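Local coordinates for protein ribulose bisphosphate carboxylase (PDB 2D69) that probably catalyses the addition of carbon dioxide and water to ribulose 1,5-bisphosphate, giving two molecules of 3-phosphoglycerate in an archaeal AMP degradation pathway, at residues 224-229 with 248-253; 233-238 with 261-266. One frame throughout, in Å; residues are numbered along the deposited sequence.

The contacts are neighbouring layers of one alpha/beta barrel, their centres 9 Å apart. Contact 1 lies in the barrel wall, where the chain leaving strand 222-224 runs beside strand 248-252; contact 2 lies outside it, between helices 231-244 and 258-271, which follow these strands, the second after helix 253-256. Ile227 joins the layers: its CD1 lies 3.7 Å from CE of Met264, while Met234 and Met264 both rest on Ile251. Contact 1 reaches the predicted active site, the side chain of Asp252 coming about 3 Å from those of the predicted magnesium ligand Glu189 and proton acceptor His278. Contact 2 is more remote, with Met234 about 11 Å from His278 between side chains. Both touch the second subunit.

Contact 1. Residues 224-229 with 248-253; sequences LINITG and YVMIDI
Met250 is gripped through both of its backbone polar atoms. Its N donates to Ile225 O at 2.9 Å, and its O accepts Ile227 N at 3.2 Å. This pair of bonds makes a single bridge between Asn226 and Met250. One step on, a side chain takes over the pairing: Asp252 N donates to Thr228 OG1 over 2.9 Å in an almost straight bond (170°). With chi1 at -57°, the Thr228 hydroxyl sits beside its own backbone N, while the methyl CG2 lies against Asp252 CB, 3.8 Å away.

Apolar packing continues from these bonds. Ile227 straddles two residues of the strand: its CG2 meets Val249 CG1 at 3.8 Å, and its CG1 branch, set between the backbone N and carbonyl carbon (chi1 65°), reaches Ile251 CG1. Met250 is extended, which carries its CE to the side chain of Asn226. At the start of strand 248-252, Leu224 of the other segment lies alongside Tyr248 and puts CD2 over one ring face, 3.5 Å from the centroid, in a CH-pi contact; the phenol OH is hydrogen-bonded to Gln309. Phe146 meets the same ring edge-to-face.

Asp252 lies beside Glu189 and His278, and Ser103 of the second subunit packs on it. Backbone bonds to strands 184-186 and 274-278 flank the pair, and the bridge between Asn226 and Met250 closes the eight-stranded parallel TIM barrel of the RuBisCO catalytic domain at the C-terminal strand ends, where the active site of this fold lies.

Contact 2. Residues 233-238 with 261-266; sequences IMEKRA and LQYMRE
Two neighbouring helices of the TIM barrel, 231-244 and 258-271, pack side by side around strand 248-252, the first leading into that strand and the second following it after the short helix 253-256. The axes of residues 233-238 and 261-266 approach to 10.6 Å and run in the same sense, 25° apart. The interface has a polar outer part and an apolar inner one.

Outward, Tyr263 OH donates to Glu235 OE1 at 2.8 Å, on the syn side of the carboxylate and 30° out of its plane, with OE2 almost as near at 2.9 Å. OE1 lies at the ring edge, in the ring plane, and the carboxylate is turned 65° from that plane. Glu235 reaches across by an extended chain, with CG anti to the backbone N. With an alanine in place of Glu235 the acceptor is gone, and the Tyr263 hydroxyl would probably be left without its mate on the facing helix. Asn232 of the second subunit packs against Tyr263.

Inward, Met264 fills the groove between the helices and rests on Ile251. Met234 brings CE within 3.7 Å of Met264 CG, while bends at chi2 and chi3 carry the methyl of Met264 across, its CE touching Ala238 CB at 3.8 Å.

Contact 1. Residues 224-229 with 248-253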
ATOM      1  N   LEU A 224     -25.690 -14.174  16.387  1.00 12.56           N
ATOM      2  CA  LEU A 224     -25.214 -15.114  15.432  1.00 12.02           C
ATOM      3  C   LEU A 224     -25.679 -14.616  14.099  1.00 12.35           C
ATOM      4  O   LEU A 224     -26.649 -15.109  13.514  1.00 12.39           O
ATOM      5  CB  LEU A 224     -25.772 -16.507  15.718  1.00 13.28           C
ATOM      6  CG  LEU A 224     -25.579 -16.953  17.176  1.00 12.46           C
ATOM      7  CD1 LEU A 224     -26.289 -18.256  17.410  1.00 12.16           C
ATOM      8  CD2 LEU A 224     -24.140 -17.071  17.586  1.00 12.28           C
ATOM      9  N   ILE A 225     -24.944 -13.638  13.607  1.00 12.99           N
ATOM     10  CA  ILE A 225     -25.285 -12.909  12.399  1.00 12.72           C
ATOM     11  C   ILE A 225     -24.783 -13.628  11.191  1.00 12.70           C
ATOM     12  O   ILE A 225     -23.612 -14.007  11.140  1.00 12.84           O
ATOM     13  CB  ILE A 225     -24.741 -11.457  12.521  1.00 13.22           C
ATOM     14  CG1 ILE A 225     -25.193 -10.621  11.309  1.00 15.84           C
ATOM     15  CG2 ILE A 225     -23.213 -11.411  12.666  1.00 11.22           C
ATOM     16  CD1 ILE A 225     -25.173  -9.164  11.601  1.00 15.19           C
ATOM     17  N   ASN A 226     -25.669 -13.823  10.209  1.00 12.30           N
ATOM     18  CA  ASN A 226     -25.371 -14.614   9.014  1.00 12.24           C
ATOM     19  C   ASN A 226     -24.534 -13.856   7.968  1.00 12.05           C
ATOM     20  O   ASN A 226     -25.035 -12.996   7.277  1.00 12.73           O
ATOM     21  CB  ASN A 226     -26.670 -15.042   8.417  1.00 12.20           C
ATOM     22  CG  ASN A 226     -26.529 -16.086   7.363  1.00 11.84           C
ATOM     23  OD1 ASN A 226     -27.540 -16.633   6.874  1.00 21.05           O
ATOM     24  ND2 ASN A 226     -25.321 -16.467   7.074  1.00 10.03           N
ATOM     25  N   ILE A 227     -23.253 -14.186   7.877  1.00 13.03           N
ATOM     26  CA  ILE A 227     -22.296 -13.563   6.932  1.00 13.32           C
ATOM     27  C   ILE A 227     -22.132 -14.407   5.664  1.00 14.19           C
ATOM     28  O   ILE A 227     -21.334 -14.093   4.805  1.00 14.37           O
ATOM     29  CB  ILE A 227     -20.924 -13.386   7.563  1.00 12.78           C
ATOM     30  CG1 ILE A 227     -20.254 -14.710   7.885  1.00 12.35           C
ATOM     31  CG2 ILE A 227     -21.010 -12.574   8.939  1.00 10.69           C
ATOM     32  CD1 ILE A 227     -18.725 -14.560   8.095  1.00 18.99           C
ATOM     33  N   THR A 228     -22.874 -15.484   5.574  1.00 14.92           N
ATOM     34  CA  THR A 228     -22.781 -16.387   4.428  1.00 14.30           C
ATOM     35  C   THR A 228     -22.927 -15.593   3.108  1.00 15.52           C
ATOM     36  O   THR A 228     -23.771 -14.698   2.992  1.00 11.97           O
ATOM     37  CB  THR A 228     -23.874 -17.423   4.506  1.00 14.98           C
ATOM     38  OG1 THR A 228     -23.795 -18.141   5.723  1.00 12.72           O
ATOM     39  CG2 THR A 228     -23.744 -18.474   3.420  1.00 16.46           C
ATOM     40  N   GLY A 229     -22.068 -15.956   2.148  1.00 16.42           N
ATOM     41  CA  GLY A 229     -21.954 -15.336   0.850  1.00 17.17           C
ATOM     42  C   GLY A 229     -20.710 -15.864   0.088  1.00 17.97           C
ATOM     43  O   GLY A 229     -19.940 -16.666   0.607  1.00 17.06           O
ATOM     44  N   TYR A 248     -19.271 -12.973  17.381  1.00 13.83           N
ATOM     45  CA  TYR A 248     -19.751 -14.159  16.661  1.00 13.11           C
ATOM     46  C   TYR A 248     -20.143 -13.867  15.203  1.00 12.58           C
ATOM     47  O   TYR A 248     -20.684 -12.831  14.892  1.00 13.45           O
ATOM     48  CB  TYR A 248     -21.044 -14.644  17.326  1.00 12.55           C
ATOM     49  CG  TYR A 248     -21.079 -15.671  18.457  1.00 12.39           C
ATOM     50  CD1 TYR A 248     -21.534 -15.308  19.758  1.00 11.66           C
ATOM     51  CD2 TYR A 248     -20.839 -16.985  18.222  1.00 12.52           C
ATOM     52  CE1 TYR A 248     -21.740 -16.270  20.736  1.00 12.65           C
ATOM     53  CE2 TYR A 248     -20.993 -17.946  19.217  1.00 13.62           C
ATOM     54  CZ  TYR A 248     -21.456 -17.582  20.468  1.00 11.52           C
ATOM     55  OH  TYR A 248     -21.649 -18.551  21.400  1.00 13.43           O
ATOM     56  N   VAL A 249     -19.857 -14.804  14.313  1.00 12.35           N
ATOM     57  CA  VAL A 249     -20.484 -14.859  12.999  1.00 12.53           C
ATOM     58  C   VAL A 249     -21.032 -16.246  12.801  1.00 13.77           C
ATOM     59  O   VAL A 249     -20.485 -17.233  13.323  1.00 14.20           O
ATOM     60  CB  VAL A 249     -19.485 -14.474  11.871  1.00 11.94           C
ATOM     61  CG1 VAL A 249     -18.985 -13.092  12.100  1.00 12.84           C
ATOM     62  CG2 VAL A 249     -18.268 -15.408  11.825  1.00  9.68           C
ATOM     63  N   MET A 250     -22.082 -16.327  11.977  1.00 12.84           N
ATOM     64  CA  MET A 250     -22.711 -17.545  11.603  1.00 13.71           C
ATOM     65  C   MET A 250     -22.386 -17.794  10.132  1.00 13.13           C
ATOM     66  O   MET A 250     -22.442 -16.881   9.299  1.00 13.80           O
ATOM     67  CB  MET A 250     -24.224 -17.431  11.775  1.00 13.47           C
ATOM     68  CG  MET A 250     -25.040 -18.460  10.907  1.00 18.33           C
ATOM     69  SD  MET A 250     -26.793 -18.340  11.369  1.00 24.47           S
ATOM     70  CE  MET A 250     -27.463 -18.826   9.887  1.00 20.11           C
ATOM     71  N   ILE A 251     -22.017 -19.012   9.831  1.00 13.12           N
ATOM     72  CA  ILE A 251     -21.733 -19.397   8.463  1.00 14.01           C
ATOM     73  C   ILE A 251     -22.527 -20.667   8.173  1.00 15.06           C
ATOM     74  O   ILE A 251     -22.500 -21.591   8.962  1.00 16.95           O
ATOM     75  CB  ILE A 251     -20.230 -19.639   8.267  1.00 13.52           C
ATOM     76  CG1 ILE A 251     -19.402 -18.376   8.586  1.00 16.32           C
ATOM     77  CG2 ILE A 251     -19.929 -20.049   6.840  1.00 16.85           C
ATOM     78  CD1 ILE A 251     -17.887 -18.581   8.513  1.00 19.00           C
ATOM     79  N   ASP A 252     -23.216 -20.690   7.047  1.00 15.32           N
ATOM     80  CA  ASP A 252     -23.835 -21.863   6.482  1.00 16.96           C
ATOM     81  C   ASP A 252     -22.698 -22.699   5.834  1.00 15.69           C
ATOM     82  O   ASP A 252     -22.347 -22.481   4.683  1.00 15.41           O
ATOM     83  CB  ASP A 252     -24.887 -21.543   5.379  1.00 16.89           C
ATOM     84  CG  ASP A 252     -26.087 -20.697   5.849  1.00 22.29           C
ATOM     85  OD1 ASP A 252     -26.309 -20.554   7.092  1.00 24.02           O
ATOM     86  OD2 ASP A 252     -26.888 -20.130   5.010  1.00 25.56           O
ATOM     87  N   ILE A 253     -22.091 -23.616   6.575  1.00 14.96           N
ATOM     88  CA  ILE A 253     -20.810 -24.151   6.149  1.00 14.81           C
ATOM     89  C   ILE A 253     -20.907 -25.164   5.053  1.00 14.88           C
ATOM     90  O   ILE A 253     -19.948 -25.341   4.353  1.00 14.30           O
ATOM     91  CB  ILE A 253     -19.961 -24.737   7.306  1.00 14.29           C
ATOM     92  CG1 ILE A 253     -20.581 -26.018   7.890  1.00 14.52           C
ATOM     93  CG2 ILE A 253     -19.736 -23.706   8.390  1.00 15.93           C
ATOM     94  CD1 ILE A 253     -19.700 -26.690   8.839  1.00 16.69           C
TER

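Contact 2. Residues 233-238 with 261-266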
ATOM      1  N   ILE A 233     -17.176 -11.442   0.146  1.00 16.13           N
ATOM      2  CA  ILE A 233     -18.287 -10.803   0.827  1.00 17.12           C
ATOM      3  C   ILE A 233     -18.324 -11.269   2.283  1.00 15.78           C
ATOM      4  O   ILE A 233     -18.507 -10.441   3.153  1.00 15.52           O
ATOM      5  CB  ILE A 233     -19.681 -11.146   0.153  1.00 17.14           C
ATOM      6  CG1 ILE A 233     -19.701 -10.815  -1.356  1.00 20.31           C
ATOM      7  CG2 ILE A 233     -20.836 -10.499   0.936  1.00 16.63           C
ATOM      8  CD1 ILE A 233     -19.242  -9.513  -1.740  1.00 23.79           C
ATOM      9  N   MET A 234     -18.165 -12.580   2.539  1.00 15.68           N
ATOM     10  CA  MET A 234     -18.230 -13.107   3.914  1.00 15.67           C
ATOM     11  C   MET A 234     -17.131 -12.438   4.730  1.00 14.35           C
ATOM     12  O   MET A 234     -17.373 -12.057   5.859  1.00 13.32           O
ATOM     13  CB  MET A 234     -17.982 -14.619   4.039  1.00 16.50           C
ATOM     14  CG  MET A 234     -18.965 -15.508   3.431  1.00 20.86           C
ATOM     15  SD  MET A 234     -19.085 -17.076   4.407  1.00 21.54           S
ATOM     16  CE  MET A 234     -17.798 -17.862   3.515  1.00 18.61           C
ATOM     17  N   GLU A 235     -15.934 -12.291   4.130  1.00 13.05           N
ATOM     18  CA  GLU A 235     -14.823 -11.643   4.799  1.00 12.85           C
ATOM     19  C   GLU A 235     -15.116 -10.215   5.149  1.00 13.11           C
ATOM     20  O   GLU A 235     -14.858  -9.821   6.304  1.00 13.10           O
ATOM     21  CB  GLU A 235     -13.525 -11.716   3.978  1.00 13.56           C
ATOM     22  CG  GLU A 235     -12.379 -10.873   4.503  1.00 12.86           C
ATOM     23  CD  GLU A 235     -11.017 -11.260   3.918  1.00 17.93           C
ATOM     24  OE1 GLU A 235     -10.942 -11.868   2.832  1.00 17.01           O
ATOM     25  OE2 GLU A 235      -9.994 -11.009   4.570  1.00 16.56           O
ATOM     26  N   LYS A 236     -15.620  -9.434   4.208  1.00 11.85           N
ATOM     27  CA  LYS A 236     -15.975  -8.020   4.481  1.00 15.28           C
ATOM     28  C   LYS A 236     -17.042  -7.930   5.590  1.00 13.53           C
ATOM     29  O   LYS A 236     -17.010  -7.060   6.440  1.00 12.97           O
ATOM     30  CB  LYS A 236     -16.434  -7.320   3.196  1.00 16.84           C
ATOM     31  CG  LYS A 236     -15.281  -6.989   2.170  1.00 24.31           C
ATOM     32  CD  LYS A 236     -15.822  -6.630   0.743  1.00 33.01           C
ATOM     33  CE  LYS A 236     -14.700  -6.483  -0.373  1.00 37.17           C
ATOM     34  NZ  LYS A 236     -15.153  -6.947  -1.784  1.00 40.13           N
ATOM     35  N   ARG A 237     -17.981  -8.877   5.600  1.00 12.96           N
ATOM     36  CA  ARG A 237     -19.081  -8.823   6.569  1.00 13.07           C
ATOM     37  C   ARG A 237     -18.557  -9.186   7.984  1.00 12.93           C
ATOM     38  O   ARG A 237     -18.903  -8.535   8.974  1.00 12.81           O
ATOM     39  CB  ARG A 237     -20.234  -9.712   6.112  1.00 12.60           C
ATOM     40  CG  ARG A 237     -21.060  -9.085   4.986  1.00 11.54           C
ATOM     41  CD  ARG A 237     -22.200  -9.978   4.405  1.00 12.54           C
ATOM     42  NE  ARG A 237     -22.747  -9.248   3.282  1.00 12.32           N
ATOM     43  CZ  ARG A 237     -23.633  -9.671   2.379  1.00 15.23           C
ATOM     44  NH1 ARG A 237     -23.930  -8.855   1.374  1.00 14.34           N
ATOM     45  NH2 ARG A 237     -24.157 -10.877   2.426  1.00 14.24           N
ATOM     46  N   ALA A 238     -17.661 -10.175   8.053  1.00 13.26           N
ATOM     47  CA  ALA A 238     -16.961 -10.510   9.320  1.00 14.39           C
ATOM     48  C   ALA A 238     -16.226  -9.308   9.848  1.00 14.31           C
ATOM     49  O   ALA A 238     -16.349  -8.956  11.045  1.00 15.08           O
ATOM     50  CB  ALA A 238     -16.028 -11.736   9.140  1.00 14.06           C
ATOM     51  N   LEU A 261     -14.608 -22.066   4.272  1.00 14.96           N
ATOM     52  CA  LEU A 261     -14.547 -22.228   5.734  1.00 15.36           C
ATOM     53  C   LEU A 261     -13.118 -22.172   6.255  1.00 14.34           C
ATOM     54  O   LEU A 261     -12.844 -21.490   7.230  1.00 13.39           O
ATOM     55  CB  LEU A 261     -15.155 -23.541   6.172  1.00 14.41           C
ATOM     56  CG  LEU A 261     -15.852 -23.659   7.516  1.00 18.02           C
ATOM     57  CD1 LEU A 261     -15.754 -25.018   8.160  1.00 17.50           C
ATOM     58  CD2 LEU A 261     -15.702 -22.526   8.533  1.00 16.94           C
ATOM     59  N   GLN A 262     -12.195 -22.855   5.561  1.00 15.49           N
ATOM     60  CA  GLN A 262     -10.816 -22.902   6.036  1.00 14.68           C
ATOM     61  C   GLN A 262     -10.249 -21.506   6.000  1.00 14.03           C
ATOM     62  O   GLN A 262      -9.570 -21.057   6.933  1.00 12.76           O
ATOM     63  CB  GLN A 262      -9.968 -23.871   5.214  1.00 14.43           C
ATOM     64  CG  GLN A 262     -10.234 -25.293   5.473  1.00 14.56           C
ATOM     65  CD  GLN A 262      -9.005 -26.153   5.223  1.00 17.33           C
ATOM     66  OE1 GLN A 262      -8.955 -26.885   4.258  1.00 15.81           O
ATOM     67  NE2 GLN A 262      -8.019 -26.031   6.065  1.00 16.59           N
ATOM     68  N   TYR A 263     -10.543 -20.767   4.949  1.00 14.15           N
ATOM     69  CA  TYR A 263     -10.027 -19.403   4.920  1.00 14.15           C
ATOM     70  C   TYR A 263     -10.690 -18.517   5.960  1.00 15.17           C
ATOM     71  O   TYR A 263     -10.016 -17.673   6.634  1.00 14.99           O
ATOM     72  CB  TYR A 263     -10.152 -18.833   3.505  1.00 14.72           C
ATOM     73  CG  TYR A 263      -9.785 -17.370   3.457  1.00 15.41           C
ATOM     74  CD1 TYR A 263      -8.460 -16.965   3.688  1.00 19.39           C
ATOM     75  CD2 TYR A 263     -10.733 -16.400   3.258  1.00 15.62           C
ATOM     76  CE1 TYR A 263      -8.090 -15.632   3.672  1.00 20.64           C
ATOM     77  CE2 TYR A 263     -10.368 -15.053   3.244  1.00 20.18           C
ATOM     78  CZ  TYR A 263      -9.041 -14.684   3.453  1.00 19.36           C
ATOM     79  OH  TYR A 263      -8.677 -13.373   3.429  1.00 16.24           O
ATOM     80  N   MET A 264     -12.009 -18.680   6.131  1.00 14.93           N
ATOM     81  CA  MET A 264     -12.731 -17.865   7.126  1.00 14.89           C
ATOM     82  C   MET A 264     -12.240 -18.106   8.517  1.00 13.92           C
ATOM     83  O   MET A 264     -12.220 -17.200   9.309  1.00 14.58           O
ATOM     84  CB  MET A 264     -14.283 -18.059   7.015  1.00 14.46           C
ATOM     85  CG  MET A 264     -14.898 -17.379   5.776  1.00 16.75           C
ATOM     86  SD  MET A 264     -14.555 -15.598   5.756  1.00 15.06           S
ATOM     87  CE  MET A 264     -15.146 -14.997   7.329  1.00 17.41           C
ATOM     88  N   ARG A 265     -11.740 -19.304   8.784  1.00 14.00           N
ATOM     89  CA  ARG A 265     -11.138 -19.593  10.060  1.00 13.27           C
ATOM     90  C   ARG A 265      -9.875 -18.741  10.299  1.00 13.82           C
ATOM     91  O   ARG A 265      -9.630 -18.354  11.423  1.00 13.48           O
ATOM     92  CB  ARG A 265     -10.800 -21.098  10.167  1.00 13.66           C
ATOM     93  CG  ARG A 265     -10.049 -21.509  11.459  1.00 12.43           C
ATOM     94  CD  ARG A 265     -10.891 -21.389  12.718  1.00 16.64           C
ATOM     95  NE  ARG A 265     -10.125 -21.731  13.930  1.00 15.54           N
ATOM     96  CZ  ARG A 265      -9.352 -20.884  14.606  1.00 15.64           C
ATOM     97  NH1 ARG A 265      -9.235 -19.592  14.253  1.00 18.85           N
ATOM     98  NH2 ARG A 265      -8.691 -21.301  15.683  1.00 15.09           N
ATOM     99  N   GLU A 266      -9.094 -18.438   9.250  1.00 14.08           N
ATOM    100  CA  GLU A 266      -7.964 -17.491   9.368  1.00 14.50           C
ATOM    101  C   GLU A 266      -8.441 -16.099   9.562  1.00 14.11           C
ATOM    102  O   GLU A 266      -7.905 -15.351  10.397  1.00 13.67           O
ATOM    103  CB  GLU A 266      -6.994 -17.542   8.156  1.00 14.74           C
ATOM    104  CG  GLU A 266      -6.444 -18.913   7.883  1.00 18.06           C
ATOM    105  CD  GLU A 266      -5.795 -19.463   9.132  1.00 24.90           C
ATOM    106  OE1 GLU A 266      -6.143 -20.590   9.521  1.00 28.38           O
ATOM    107  OE2 GLU A 266      -4.989 -18.734   9.778  1.00 32.95           O
TER